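Side-chain contacts in DUF1254 domain-containing protein (Vibrio parahaemolyticus, PDB 3U07), which is of unknown function but combines DUF1254 and DUF1214 family regions and, having a signal sequence, is probably exported from the cytoplasm: residues A389-R394 with F400-E405; R373-D378 with Y383-S388; Y335-K340 with W348-Y353; I168-V171 with D175-V178. The protein carries 2 engineered substitutions. All coordinates share one frame; numbering follows the deposited sequence.

How the interactions relate
Interactions 1, 2 and 3 all lie in the DUF1214 range and share one mixed sheet, in which strand 382-388 runs between 334-340 and 400-402. Interactions 2 and 3 are close, with centres about 8 Å apart and a probable hydrogen bond from Ile385 N to Met337 O (2.7 Å). Interaction 1 is centred about 13 Å from interaction 2, joined to it by a probable bond from Leu401 N to Tyr386 O (2.9 Å), and about 14 Å from interaction 3. Interaction 4 belongs to the DUF1254 range, its centre about 21 Å from that of interaction 2, yet Met169 CE packs against Arg373 NH1 at 3.6 Å. No active site is established here.

Interaction 1 (A389-R394 with F400-E405); sequences ANEKGR and FLPVPE
Ala389 and Val403 bring their CA atoms to 5.0 Å, while Arg394 and Phe400 stand further apart, with no hydrogen bond across and a type II turn from Glu391 to Arg394 bending the loop back. At the Ala389 end the approach is through backbone: Ala389 CA lies 3.1 Å from Val403 O, a CA-H...O contact. The methyl of Ala389 also meets the carboxylate of Glu405, Ala389 CB to Glu405 OE1 3.5 Å.

The other end is carried by Arg394, whose aliphatic part lies over one face of the Phe400 ring. Arg394 CG sits 3.6 Å from the centroid of the Phe400 ring and only 5° off the normal, a CH-pi contact. A bend at chi2 (-81°) then turns the chain so that the guanidinium plane comes within 15° of the ring plane, Arg394 NE standing 3.5 Å from Phe400 CE1 near the rim. Asn390 O approaches the same ring obliquely, 3.5 Å from Phe400 CZ, and Glu391 CB reaches Phe400 CE2 at 3.9 Å. Glu391 OE2 also lies against Pro402 CG at 4.1 Å, while the backbone amides of Asp364 and Leu365 bind OE1 and OE2 of Glu391 respectively.

Gly393 takes the third position of the turn with positive phi, as is usual in type II turns. The whole is a loop connection between neighbouring parallel strands, 382-388 and 400-402, in the DUF1214 region.

Interaction 2 (R373-D378 with Y383-S388); sequences RTMKAD and YTIYMS
A single water ties Met375 to Tyr383: it donates to Met375 O at 2.5 Å and lies 2.5 Å from Tyr383 OH, both separations short for hydrogen bonds. Water and carbonyl oxygen both lie near the plane of the Tyr383 ring, at its edge, where Met375 O comes to 3.7 Å from Tyr383 CE2.

One face of that ring is covered by Ala377. Ala377 CB stands 3.8 Å from the centroid of the Tyr383 ring and 16° off the normal, a CH-pi contact displaced toward the rim, and Ala377 N lies over the same face, 3.6 Å from Tyr383 CE2. Met375 is a selenomethionine. With CG beside the backbone N (chi1 -54°) and chi2 extended, its selenium comes to lie beside Ile385, Met375 SE to Ile385 CG1 3.6 Å, the two chains crossing at about a right angle. A bend at chi3 (-73°) then carries the methyl to the rim of the tyrosine ring, Met375 CE to Tyr383 CD2 3.8 Å, on the side of the ring plane away from Ala377. Tyr383 is thus covered on one face, touched at its rim and tethered at its hydroxyl.

Strand 382-388, which bears Tyr383 and Ile385, is paired with strands 334-340 and 400-402. Trp348 of strand 347-354 meets Tyr383 edge-to-face and also touches Met375, while Asp378 makes a salt bridge to Arg338; the 373-378 loop is thus fastened to both sheets of this region.

Interaction 3 (Y335-K340 with W348-Y353); sequences YVMRFK and WSVTIY
Phe339 and Trp348 meet as an offset edge-to-face pair, the edge of the phenyl ring directed at the face of the indole. The six-membered rings have centroids 5.4 Å apart and planes inclined at 69°. The touching atoms are Phe339 CE2 and CZ, each 3.6 Å from Trp348 CH2, with Trp348 CZ3 lying near the plane of the phenyl ring, 3.8 Å from Phe339 CZ. The two side chains come from opposite directions: in both residues CB points to the facing strand, and chi1 (53° in Phe339, 55° in Trp348) places CG between the backbone N and the carbonyl carbon.

Beside this pair a looser contact runs from the selenomethionine Met337 to Val350, Met337 CE to Val350 CG2 4.3 Å. Their CA atoms, the nearest CA pair across the segments, are 10.4 Å apart, and no hydrogen bond joins the segments. Such a spacing, bridged by side chains alone, is that of two beta sheets packed face to face: 334-340 belongs to the mixed sheet and 347-354 to the antiparallel one.

Further out, Pro429 lies against Phe339 and Pro342 against Trp348, whose backbone N is bonded to Asp372 OD1. Leu401 of strand 400-402 touches Val350, and Ile431 packs on Met337. Backbone bonds between Met337 and Ile385 and between Phe339 and Tyr383 hold strand 334-340 in its sheet.

Interaction 4 (I168-V171 with D175-V178); sequences IMAV and DAKV
Val171 donates its backbone N-H to Asp175 OD1 at 3.1 Å and 167°, a nearly straight bond that is the sole hydrogen bond between the two segments. The carboxylate accepts with the anti lone pair of OD1, the one turned away from OD2. What brings it there is the first torsion: CG stands opposite the backbone N, chi1 -177°, so the side chain leaves the helix and turns back to the loop that leads into it. The same Asp175 OD1 is 3.5 Å from Ala170 CA and 3.6 Å from Val171 CG2. That methyl belongs to a side chain with an unusual chi1 of -140°, away from the staggered positions, and it crosses the carboxylate at a slant.

With OD1 engaged by the loop, OD2 makes a salt bridge with Arg107 NH2, while Arg107 NH1 is bonded to Met169 O. One guanidinium therefore joins the carboxylate to the strand end. This charge partner, together with the N-terminal end of the helix, would probably favour the ionised form of Asp175.

Alongside the polar contact, two small residues sit close: Ala170 CB is 3.6 Å from Ala176 CA and 3.8 Å from Ala176 CB, with the CA atoms of Ala170 and Ala176 4.6 Å apart. The small side chains let the two backbones pass this close.

Asn172 OD1 accepts from Asp175 N as the chain enters helix 173-183. The arrangement is a tight strand-to-helix junction, an aspartate in the first turn of the helix reaching back to the loop that follows strand 161-169 in the DUF1254 region.

Interaction 1 (A389-R394 with F400-E405)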
loop_
_atom_site.group_PDB
_atom_site.type_symbol
_atom_site.label_atom_id
_atom_site.label_comp_id
_atom_site.label_asym_id
_atom_site.label_seq_id
_atom_site.Cartn_x
_atom_site.Cartn_y
_atom_site.Cartn_z
ATOM N N ALA A 389 2.892 -27.722 -15.105
ATOM C CA ALA A 389 2.671 -28.394 -13.831
ATOM C C ALA A 389 3.701 -29.524 -13.768
ATOM O O ALA A 389 3.953 -30.107 -12.712
ATOM C CB ALA A 389 1.257 -28.957 -13.763
ATOM N N ASN A 390 4.296 -29.820 -14.919
ATOM C CA ASN A 390 5.312 -30.857 -15.011
ATOM C C ASN A 390 6.677 -30.246 -14.724
ATOM O O ASN A 390 7.325 -29.700 -15.617
ATOM C CB ASN A 390 5.315 -31.484 -16.405
ATOM C CG ASN A 390 6.464 -32.450 -16.601
ATOM O OD1 ASN A 390 6.832 -33.185 -15.683
ATOM N ND2 ASN A 390 7.029 -32.465 -17.800
ATOM N N GLU A 391 7.111 -30.349 -13.473
ATOM C CA GLU A 391 8.395 -29.796 -13.061
ATOM C C GLU A 391 9.538 -30.807 -13.045
ATOM O O GLU A 391 10.597 -30.541 -12.477
ATOM C CB GLU A 391 8.255 -29.140 -11.684
ATOM C CG GLU A 391 7.214 -29.779 -10.785
ATOM C CD GLU A 391 7.142 -29.122 -9.419
ATOM O OE1 GLU A 391 6.291 -29.538 -8.602
ATOM O OE2 GLU A 391 7.938 -28.191 -9.159
ATOM N N LYS A 392 9.329 -31.956 -13.680
ATOM C CA LYS A 392 10.351 -32.997 -13.734
ATOM C C LYS A 392 11.523 -32.574 -14.619
ATOM O O LYS A 392 11.363 -32.395 -15.826
ATOM C CB LYS A 392 9.739 -34.305 -14.258
ATOM C CG LYS A 392 8.542 -34.782 -13.436
ATOM C CD LYS A 392 8.016 -36.159 -13.852
ATOM C CE LYS A 392 6.934 -36.088 -14.928
ATOM N NZ LYS A 392 7.456 -36.277 -16.311
ATOM N N GLY A 393 12.692 -32.400 -14.003
ATOM C CA GLY A 393 13.886 -32.009 -14.736
ATOM C C GLY A 393 14.026 -30.523 -15.014
ATOM O O GLY A 393 14.720 -30.126 -15.949
ATOM N N ARG A 394 13.385 -29.696 -14.192
ATOM C CA ARG A 394 13.431 -28.247 -14.376
ATOM C C ARG A 394 14.185 -27.509 -13.272
ATOM O O ARG A 394 14.423 -26.307 -13.383
ATOM C CB ARG A 394 12.010 -27.689 -14.454
ATOM C CG ARG A 394 11.106 -28.385 -15.451
ATOM C CD ARG A 394 11.325 -27.904 -16.866
ATOM N NE ARG A 394 10.205 -28.307 -17.712
ATOM C CZ ARG A 394 10.023 -27.904 -18.965
ATOM N NH1 ARG A 394 10.890 -27.077 -19.534
ATOM N NH2 ARG A 394 8.965 -28.324 -19.649
ATOM N N PHE A 400 12.175 -21.622 -15.901
ATOM C CA PHE A 400 10.983 -22.430 -15.687
ATOM C C PHE A 400 10.194 -21.972 -14.471
ATOM O O PHE A 400 10.741 -21.840 -13.372
ATOM C CB PHE A 400 11.337 -23.906 -15.500
ATOM C CG PHE A 400 10.137 -24.781 -15.299
ATOM C CD1 PHE A 400 9.366 -25.178 -16.385
ATOM C CD2 PHE A 400 9.732 -25.143 -14.018
ATOM C CE1 PHE A 400 8.209 -25.924 -16.200
ATOM C CE2 PHE A 400 8.577 -25.887 -13.820
ATOM C CZ PHE A 400 7.811 -26.277 -14.913
ATOM N N LEU A 401 8.902 -21.739 -14.667
ATOM C CA LEU A 401 8.048 -21.313 -13.571
ATOM C C LEU A 401 6.914 -22.311 -13.404
ATOM O O LEU A 401 6.068 -22.456 -14.287
ATOM C CB LEU A 401 7.490 -19.904 -13.836
ATOM C CG LEU A 401 6.532 -19.303 -12.801
ATOM C CD1 LEU A 401 7.076 -19.481 -11.385
ATOM C CD2 LEU A 401 6.329 -17.824 -13.115
ATOM N N PRO A 402 6.900 -23.035 -12.270
ATOM C CA PRO A 402 5.869 -24.028 -11.972
ATOM C C PRO A 402 4.496 -23.373 -11.963
ATOM O O PRO A 402 4.357 -22.211 -11.588
ATOM C CB PRO A 402 6.266 -24.535 -10.584
ATOM C CG PRO A 402 7.749 -24.396 -10.589
ATOM C CD PRO A 402 7.929 -23.030 -11.214
ATOM N N VAL A 403 3.491 -24.125 -12.379
ATOM C CA VAL A 403 2.127 -23.638 -12.404
ATOM C C VAL A 403 1.287 -24.814 -11.905
ATOM O O VAL A 403 1.573 -25.963 -12.228
ATOM C CB VAL A 403 1.766 -23.180 -13.841
ATOM C CG1 VAL A 403 0.442 -23.753 -14.285
ATOM C CG2 VAL A 403 1.752 -21.653 -13.883
ATOM N N PRO A 404 0.253 -24.543 -11.090
ATOM C CA PRO A 404 -0.604 -25.601 -10.543
ATOM C C PRO A 404 -1.580 -26.270 -11.503
ATOM O O PRO A 404 -1.910 -25.725 -12.554
ATOM C CB PRO A 404 -1.327 -24.888 -9.412
ATOM C CG PRO A 404 -1.562 -23.541 -9.999
ATOM C CD PRO A 404 -0.226 -23.217 -10.660
ATOM N N GLU A 405 -2.036 -27.458 -11.110
ATOM C CA GLU A 405 -2.993 -28.248 -11.885
ATOM C C GLU A 405 -4.408 -27.713 -11.660
ATOM O O GLU A 405 -5.341 -28.481 -11.423
ATOM C CB GLU A 405 -2.948 -29.714 -11.445
ATOM C CG GLU A 405 -1.601 -30.390 -11.622
ATOM C CD GLU A 405 -1.557 -31.298 -12.832
ATOM O OE1 GLU A 405 -1.767 -30.805 -13.959
ATOM O OE2 GLU A 405 -1.313 -32.511 -12.653
#

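Interaction 2 (R373-D378 with Y383-S388)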
loop_
_atom_site.group_PDB
_atom_site.type_symbol
_atom_site.label_atom_id
_atom_site.label_comp_id
_atom_site.label_asym_id
_atom_site.label_seq_id
_atom_site.Cartn_x
_atom_site.Cartn_y
_atom_site.Cartn_z
ATOM N N ARG A 373 16.119 -10.940 -11.376
ATOM C CA ARG A 373 17.131 -11.363 -10.409
ATOM C C ARG A 373 17.378 -12.870 -10.471
ATOM O O ARG A 373 18.346 -13.364 -9.894
ATOM C CB ARG A 373 16.702 -10.989 -8.983
ATOM C CG ARG A 373 16.671 -9.496 -8.704
ATOM C CD ARG A 373 18.077 -8.908 -8.622
ATOM N NE ARG A 373 18.755 -9.248 -7.371
ATOM C CZ ARG A 373 19.134 -8.355 -6.460
ATOM N NH1 ARG A 373 18.900 -7.063 -6.657
ATOM N NH2 ARG A 373 19.745 -8.752 -5.351
ATOM N N THR A 374 16.509 -13.597 -11.170
ATOM C CA THR A 374 16.649 -15.049 -11.272
ATOM C C THR A 374 16.729 -15.577 -12.703
ATOM O O THR A 374 16.869 -16.781 -12.915
ATOM C CB THR A 374 15.493 -15.767 -10.541
ATOM O OG1 THR A 374 14.238 -15.347 -11.091
ATOM C CG2 THR A 374 15.520 -15.440 -9.053
HETATM N N MSE A 375 16.640 -14.682 -13.682
HETATM C CA MSE A 375 16.724 -15.075 -15.090
HETATM C C MSE A 375 17.612 -14.109 -15.859
HETATM O O MSE A 375 17.867 -12.991 -15.408
HETATM C CB MSE A 375 15.354 -15.040 -15.774
HETATM C CG MSE A 375 14.233 -15.817 -15.135
HETATM SE SE MSE A 375 12.733 -15.794 -16.372
HETATM C CE MSE A 375 12.166 -13.976 -16.152
ATOM N N LYS A 376 18.066 -14.539 -17.032
ATOM C CA LYS A 376 18.883 -13.695 -17.898
ATOM C C LYS A 376 18.267 -13.687 -19.296
ATOM O O LYS A 376 17.836 -14.721 -19.803
ATOM C CB LYS A 376 20.334 -14.191 -17.956
ATOM C CG LYS A 376 21.287 -13.428 -17.026
ATOM C CD LYS A 376 21.045 -13.750 -15.555
ATOM C CE LYS A 376 21.957 -12.940 -14.635
ATOM N NZ LYS A 376 21.481 -11.541 -14.432
ATOM N N ALA A 377 18.219 -12.509 -19.907
ATOM C CA ALA A 377 17.632 -12.336 -21.230
ATOM C C ALA A 377 18.432 -12.960 -22.367
ATOM O O ALA A 377 19.663 -12.934 -22.364
ATOM C CB ALA A 377 17.422 -10.854 -21.503
ATOM N N ASP A 378 17.714 -13.508 -23.345
ATOM C CA ASP A 378 18.329 -14.144 -24.506
ATOM C C ASP A 378 19.295 -13.176 -25.191
ATOM O O ASP A 378 19.323 -11.986 -24.868
ATOM C CB ASP A 378 17.242 -14.621 -25.490
ATOM C CG ASP A 378 16.727 -13.510 -26.407
ATOM O OD1 ASP A 378 16.928 -12.319 -26.104
ATOM O OD2 ASP A 378 16.100 -13.832 -27.438
ATOM N N TYR A 383 13.241 -12.057 -22.408
ATOM C CA TYR A 383 13.161 -13.026 -21.332
ATOM C C TYR A 383 12.082 -13.986 -21.815
ATOM O O TYR A 383 11.167 -13.595 -22.543
ATOM C CB TYR A 383 12.738 -12.386 -20.010
ATOM C CG TYR A 383 13.809 -11.538 -19.370
ATOM C CD1 TYR A 383 14.003 -10.213 -19.762
ATOM C CD2 TYR A 383 14.628 -12.056 -18.363
ATOM C CE1 TYR A 383 14.982 -9.422 -19.163
ATOM C CE2 TYR A 383 15.611 -11.272 -17.761
ATOM C CZ TYR A 383 15.780 -9.956 -18.167
ATOM O OH TYR A 383 16.745 -9.171 -17.581
ATOM N N THR A 384 12.201 -15.245 -21.429
ATOM C CA THR A 384 11.230 -16.247 -21.831
ATOM C C THR A 384 10.904 -17.123 -20.643
ATOM O O THR A 384 11.768 -17.827 -20.134
ATOM C CB THR A 384 11.774 -17.146 -22.961
ATOM O OG1 THR A 384 11.928 -16.376 -24.158
ATOM C CG2 THR A 384 10.816 -18.295 -23.229
ATOM N N ILE A 385 9.657 -17.067 -20.193
ATOM C CA ILE A 385 9.228 -17.882 -19.068
ATOM C C ILE A 385 8.379 -19.042 -19.586
ATOM O O ILE A 385 7.401 -18.833 -20.307
ATOM C CB ILE A 385 8.386 -17.063 -18.060
ATOM C CG1 ILE A 385 9.247 -15.957 -17.435
ATOM C CG2 ILE A 385 7.804 -17.994 -16.992
ATOM C CD1 ILE A 385 8.501 -15.072 -16.456
ATOM N N TYR A 386 8.763 -20.264 -19.232
ATOM C CA TYR A 386 8.008 -21.441 -19.651
ATOM C C TYR A 386 7.294 -21.957 -18.409
ATOM O O TYR A 386 7.915 -22.130 -17.362
ATOM C CB TYR A 386 8.940 -22.510 -20.234
ATOM C CG TYR A 386 8.201 -23.681 -20.844
ATOM C CD1 TYR A 386 7.653 -24.682 -20.038
ATOM C CD2 TYR A 386 8.013 -23.774 -22.223
ATOM C CE1 TYR A 386 6.936 -25.748 -20.590
ATOM C CE2 TYR A 386 7.294 -24.835 -22.786
ATOM C CZ TYR A 386 6.759 -25.818 -21.964
ATOM O OH TYR A 386 6.046 -26.865 -22.512
HETATM N N MSE A 387 5.988 -22.189 -18.527
HETATM C CA MSE A 387 5.173 -22.645 -17.404
HETATM C C MSE A 387 4.478 -23.982 -17.613
HETATM O O MSE A 387 3.882 -24.226 -18.659
HETATM C CB MSE A 387 4.103 -21.594 -17.077
HETATM C CG MSE A 387 4.647 -20.241 -16.631
HETATM SE SE MSE A 387 3.322 -18.842 -16.751
HETATM C CE MSE A 387 3.581 -18.446 -18.616
ATOM N N SER A 388 4.540 -24.830 -16.592
ATOM C CA SER A 388 3.906 -26.140 -16.633
ATOM C C SER A 388 3.755 -26.718 -15.230
ATOM O O SER A 388 4.391 -26.253 -14.282
ATOM C CB SER A 388 4.729 -27.111 -17.482
ATOM O OG SER A 388 4.187 -28.419 -17.413
HETATM O O HOH W 1 18.002 -10.500 -15.878
#

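Interaction 3 (Y335-K340 with W348-Y353)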
loop_
_atom_site.group_PDB
_atom_site.type_symbol
_atom_site.label_atom_id
_atom_site.label_comp_id
_atom_site.label_asym_id
_atom_site.label_seq_id
_atom_site.Cartn_x
_atom_site.Cartn_y
_atom_site.Cartn_z
ATOM N N TYR A 335 2.281 -23.173 -20.747
ATOM C CA TYR A 335 2.264 -21.825 -21.297
ATOM C C TYR A 335 3.658 -21.252 -21.455
ATOM O O TYR A 335 4.618 -21.740 -20.857
ATOM C CB TYR A 335 1.446 -20.891 -20.404
ATOM C CG TYR A 335 0.027 -21.346 -20.160
ATOM C CD1 TYR A 335 -0.268 -22.284 -19.166
ATOM C CD2 TYR A 335 -1.025 -20.838 -20.921
ATOM C CE1 TYR A 335 -1.584 -22.702 -18.939
ATOM C CE2 TYR A 335 -2.334 -21.248 -20.702
ATOM C CZ TYR A 335 -2.607 -22.178 -19.712
ATOM O OH TYR A 335 -3.906 -22.583 -19.504
ATOM N N VAL A 336 3.763 -20.220 -22.285
ATOM C CA VAL A 336 5.032 -19.553 -22.494
ATOM C C VAL A 336 4.807 -18.044 -22.573
ATOM O O VAL A 336 3.823 -17.567 -23.139
ATOM C CB VAL A 336 5.761 -20.068 -23.765
ATOM C CG1 VAL A 336 4.992 -19.691 -25.011
ATOM C CG2 VAL A 336 7.179 -19.505 -23.804
HETATM N N MSE A 337 5.738 -17.309 -21.978
HETATM C CA MSE A 337 5.704 -15.856 -21.921
HETATM C C MSE A 337 7.056 -15.360 -22.425
HETATM O O MSE A 337 8.087 -15.715 -21.863
HETATM C CB MSE A 337 5.535 -15.442 -20.467
HETATM C CG MSE A 337 4.599 -14.304 -20.192
HETATM SE SE MSE A 337 4.485 -14.050 -18.269
HETATM C CE MSE A 337 4.923 -15.807 -17.656
ATOM N N ARG A 338 7.064 -14.548 -23.474
ATOM C CA ARG A 338 8.327 -14.034 -23.996
ATOM C C ARG A 338 8.208 -12.527 -24.197
ATOM O O ARG A 338 7.326 -12.057 -24.915
ATOM C CB ARG A 338 8.669 -14.732 -25.308
ATOM C CG ARG A 338 9.942 -14.250 -25.967
ATOM C CD ARG A 338 10.187 -15.050 -27.234
ATOM N NE ARG A 338 10.825 -14.253 -28.277
ATOM C CZ ARG A 338 12.122 -13.978 -28.330
ATOM N NH1 ARG A 338 12.943 -14.440 -27.395
ATOM N NH2 ARG A 338 12.594 -13.232 -29.319
ATOM N N PHE A 339 9.116 -11.775 -23.583
ATOM C CA PHE A 339 9.051 -10.317 -23.650
ATOM C C PHE A 339 10.374 -9.622 -23.342
ATOM O O PHE A 339 11.252 -10.185 -22.687
ATOM C CB PHE A 339 8.044 -9.833 -22.612
ATOM C CG PHE A 339 8.328 -10.362 -21.229
ATOM C CD1 PHE A 339 7.926 -11.645 -20.868
ATOM C CD2 PHE A 339 9.075 -9.615 -20.321
ATOM C CE1 PHE A 339 8.264 -12.183 -19.628
ATOM C CE2 PHE A 339 9.421 -10.142 -19.077
ATOM C CZ PHE A 339 9.016 -11.430 -18.730
ATOM N N LYS A 340 10.488 -8.381 -23.804
ATOM C CA LYS A 340 11.658 -7.554 -23.538
ATOM C C LYS A 340 11.572 -7.122 -22.069
ATOM O O LYS A 340 10.494 -7.137 -21.464
ATOM C CB LYS A 340 11.641 -6.302 -24.422
ATOM C CG LYS A 340 12.136 -6.512 -25.853
ATOM C CD LYS A 340 13.341 -5.610 -26.121
ATOM C CE LYS A 340 14.402 -6.276 -26.992
ATOM N NZ LYS A 340 14.181 -6.087 -28.454
ATOM N N TRP A 348 11.877 -6.453 -11.383
ATOM C CA TRP A 348 10.515 -6.885 -11.656
ATOM C C TRP A 348 10.366 -8.375 -11.392
ATOM O O TRP A 348 11.358 -9.087 -11.207
ATOM C CB TRP A 348 10.116 -6.556 -13.097
ATOM C CG TRP A 348 11.039 -7.099 -14.135
ATOM C CD1 TRP A 348 12.079 -6.447 -14.729
ATOM C CD2 TRP A 348 11.009 -8.412 -14.709
ATOM N NE1 TRP A 348 12.699 -7.269 -15.640
ATOM C CE2 TRP A 348 12.064 -8.482 -15.646
ATOM C CE3 TRP A 348 10.194 -9.538 -14.520
ATOM C CZ2 TRP A 348 12.328 -9.633 -16.396
ATOM C CZ3 TRP A 348 10.457 -10.685 -15.265
ATOM C CH2 TRP A 348 11.516 -10.722 -16.192
ATOM N N SER A 349 9.124 -8.844 -11.368
ATOM C CA SER A 349 8.853 -10.249 -11.100
ATOM C C SER A 349 7.444 -10.629 -11.544
ATOM O O SER A 349 6.595 -9.768 -11.750
ATOM C CB SER A 349 8.982 -10.512 -9.599
ATOM O OG SER A 349 8.023 -9.746 -8.877
ATOM N N VAL A 350 7.210 -11.926 -11.711
ATOM C CA VAL A 350 5.890 -12.419 -12.066
ATOM C C VAL A 350 5.684 -13.582 -11.102
ATOM O O VAL A 350 6.541 -14.455 -10.978
ATOM C CB VAL A 350 5.801 -12.871 -13.560
ATOM C CG1 VAL A 350 6.959 -12.304 -14.340
ATOM C CG2 VAL A 350 5.731 -14.375 -13.675
ATOM N N THR A 351 4.562 -13.569 -10.395
ATOM C CA THR A 351 4.272 -14.602 -9.406
ATOM C C THR A 351 2.979 -15.339 -9.732
ATOM O O THR A 351 2.034 -14.751 -10.255
ATOM C CB THR A 351 4.163 -13.973 -7.990
ATOM O OG1 THR A 351 5.340 -13.194 -7.725
ATOM C CG2 THR A 351 4.022 -15.053 -6.921
ATOM N N ILE A 352 2.940 -16.626 -9.408
ATOM C CA ILE A 352 1.768 -17.450 -9.678
ATOM C C ILE A 352 0.903 -17.678 -8.444
ATOM O O ILE A 352 1.408 -18.018 -7.377
ATOM C CB ILE A 352 2.188 -18.828 -10.243
ATOM C CG1 ILE A 352 2.994 -18.631 -11.528
ATOM C CG2 ILE A 352 0.956 -19.697 -10.488
ATOM C CD1 ILE A 352 2.282 -17.787 -12.579
ATOM N N TYR A 353 -0.404 -17.498 -8.610
ATOM C CA TYR A 353 -1.362 -17.684 -7.524
ATOM C C TYR A 353 -2.533 -18.540 -8.009
ATOM O O TYR A 353 -2.901 -18.489 -9.186
ATOM C CB TYR A 353 -1.910 -16.331 -7.060
ATOM C CG TYR A 353 -0.868 -15.359 -6.556
ATOM C CD1 TYR A 353 -0.541 -15.295 -5.198
ATOM C CD2 TYR A 353 -0.214 -14.496 -7.434
ATOM C CE1 TYR A 353 0.411 -14.392 -4.732
ATOM C CE2 TYR A 353 0.740 -13.592 -6.979
ATOM C CZ TYR A 353 1.047 -13.544 -5.629
ATOM O OH TYR A 353 1.985 -12.644 -5.185
#

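Interaction 4 (I168-V171 with D175-V178)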
loop_
_atom_site.group_PDB
_atom_site.type_symbol
_atom_site.label_atom_id
_atom_site.label_comp_id
_atom_site.label_asym_id
_atom_site.label_seq_id
_atom_site.Cartn_x
_atom_site.Cartn_y
_atom_site.Cartn_z
ATOM N N ILE A 168 11.641 -5.524 2.907
ATOM C CA ILE A 168 13.040 -5.811 2.628
ATOM C C ILE A 168 13.140 -7.049 1.733
ATOM O O ILE A 168 12.704 -8.134 2.111
ATOM C CB ILE A 168 13.831 -6.058 3.927
ATOM C CG1 ILE A 168 13.783 -4.805 4.810
ATOM C CG2 ILE A 168 15.277 -6.407 3.597
ATOM C CD1 ILE A 168 14.427 -4.983 6.177
HETATM N N MSE A 169 13.707 -6.859 0.544
HETATM C CA MSE A 169 13.894 -7.922 -0.441
HETATM C C MSE A 169 14.754 -9.074 0.080
HETATM O O MSE A 169 15.737 -8.870 0.799
HETATM C CB MSE A 169 14.551 -7.353 -1.707
HETATM C CG MSE A 169 15.120 -8.407 -2.671
HETATM SE SE MSE A 169 16.581 -7.773 -3.818
HETATM C CE MSE A 169 15.550 -7.006 -5.253
ATOM N N ALA A 170 14.362 -10.285 -0.303
ATOM C CA ALA A 170 15.061 -11.515 0.052
ATOM C C ALA A 170 14.757 -12.434 -1.133
ATOM O O ALA A 170 13.600 -12.790 -1.369
ATOM C CB ALA A 170 14.499 -12.088 1.328
ATOM N N VAL A 171 15.789 -12.813 -1.880
ATOM C CA VAL A 171 15.582 -13.630 -3.072
ATOM C C VAL A 171 15.654 -15.144 -2.895
ATOM O O VAL A 171 15.287 -15.892 -3.802
ATOM C CB VAL A 171 16.538 -13.181 -4.202
ATOM C CG1 VAL A 171 15.808 -13.206 -5.537
ATOM C CG2 VAL A 171 17.063 -11.784 -3.909
ATOM N N ASP A 175 19.464 -15.916 1.807
ATOM C CA ASP A 175 19.585 -14.474 1.638
ATOM C C ASP A 175 18.614 -13.812 2.607
ATOM O O ASP A 175 18.884 -12.738 3.141
ATOM C CB ASP A 175 19.219 -14.078 0.208
ATOM C CG ASP A 175 19.399 -12.593 -0.049
ATOM O OD1 ASP A 175 18.484 -11.978 -0.636
ATOM O OD2 ASP A 175 20.456 -12.044 0.325
ATOM N N ALA A 176 17.480 -14.469 2.824
ATOM C CA ALA A 176 16.459 -13.969 3.730
ATOM C C ALA A 176 17.048 -13.861 5.131
ATOM O O ALA A 176 16.686 -12.971 5.901
ATOM C CB ALA A 176 15.264 -14.910 3.735
ATOM N N LYS A 177 17.956 -14.769 5.465
ATOM C CA LYS A 177 18.577 -14.732 6.778
ATOM C C LYS A 177 19.441 -13.472 6.884
ATOM O O LYS A 177 19.671 -12.953 7.977
ATOM C CB LYS A 177 19.418 -15.990 7.000
ATOM C CG LYS A 177 18.971 -16.818 8.200
ATOM C CD LYS A 177 19.851 -18.045 8.381
ATOM C CE LYS A 177 19.174 -19.308 7.864
ATOM N NZ LYS A 177 20.164 -20.360 7.494
ATOM N N VAL A 178 19.916 -12.980 5.744
ATOM C CA VAL A 178 20.729 -11.769 5.738
ATOM C C VAL A 178 19.802 -10.589 5.994
ATOM O O VAL A 178 20.032 -9.791 6.902
ATOM C CB VAL A 178 21.436 -11.555 4.378
ATOM C CG1 VAL A 178 22.108 -10.189 4.349
ATOM C CG2 VAL A 178 22.470 -12.645 4.151
#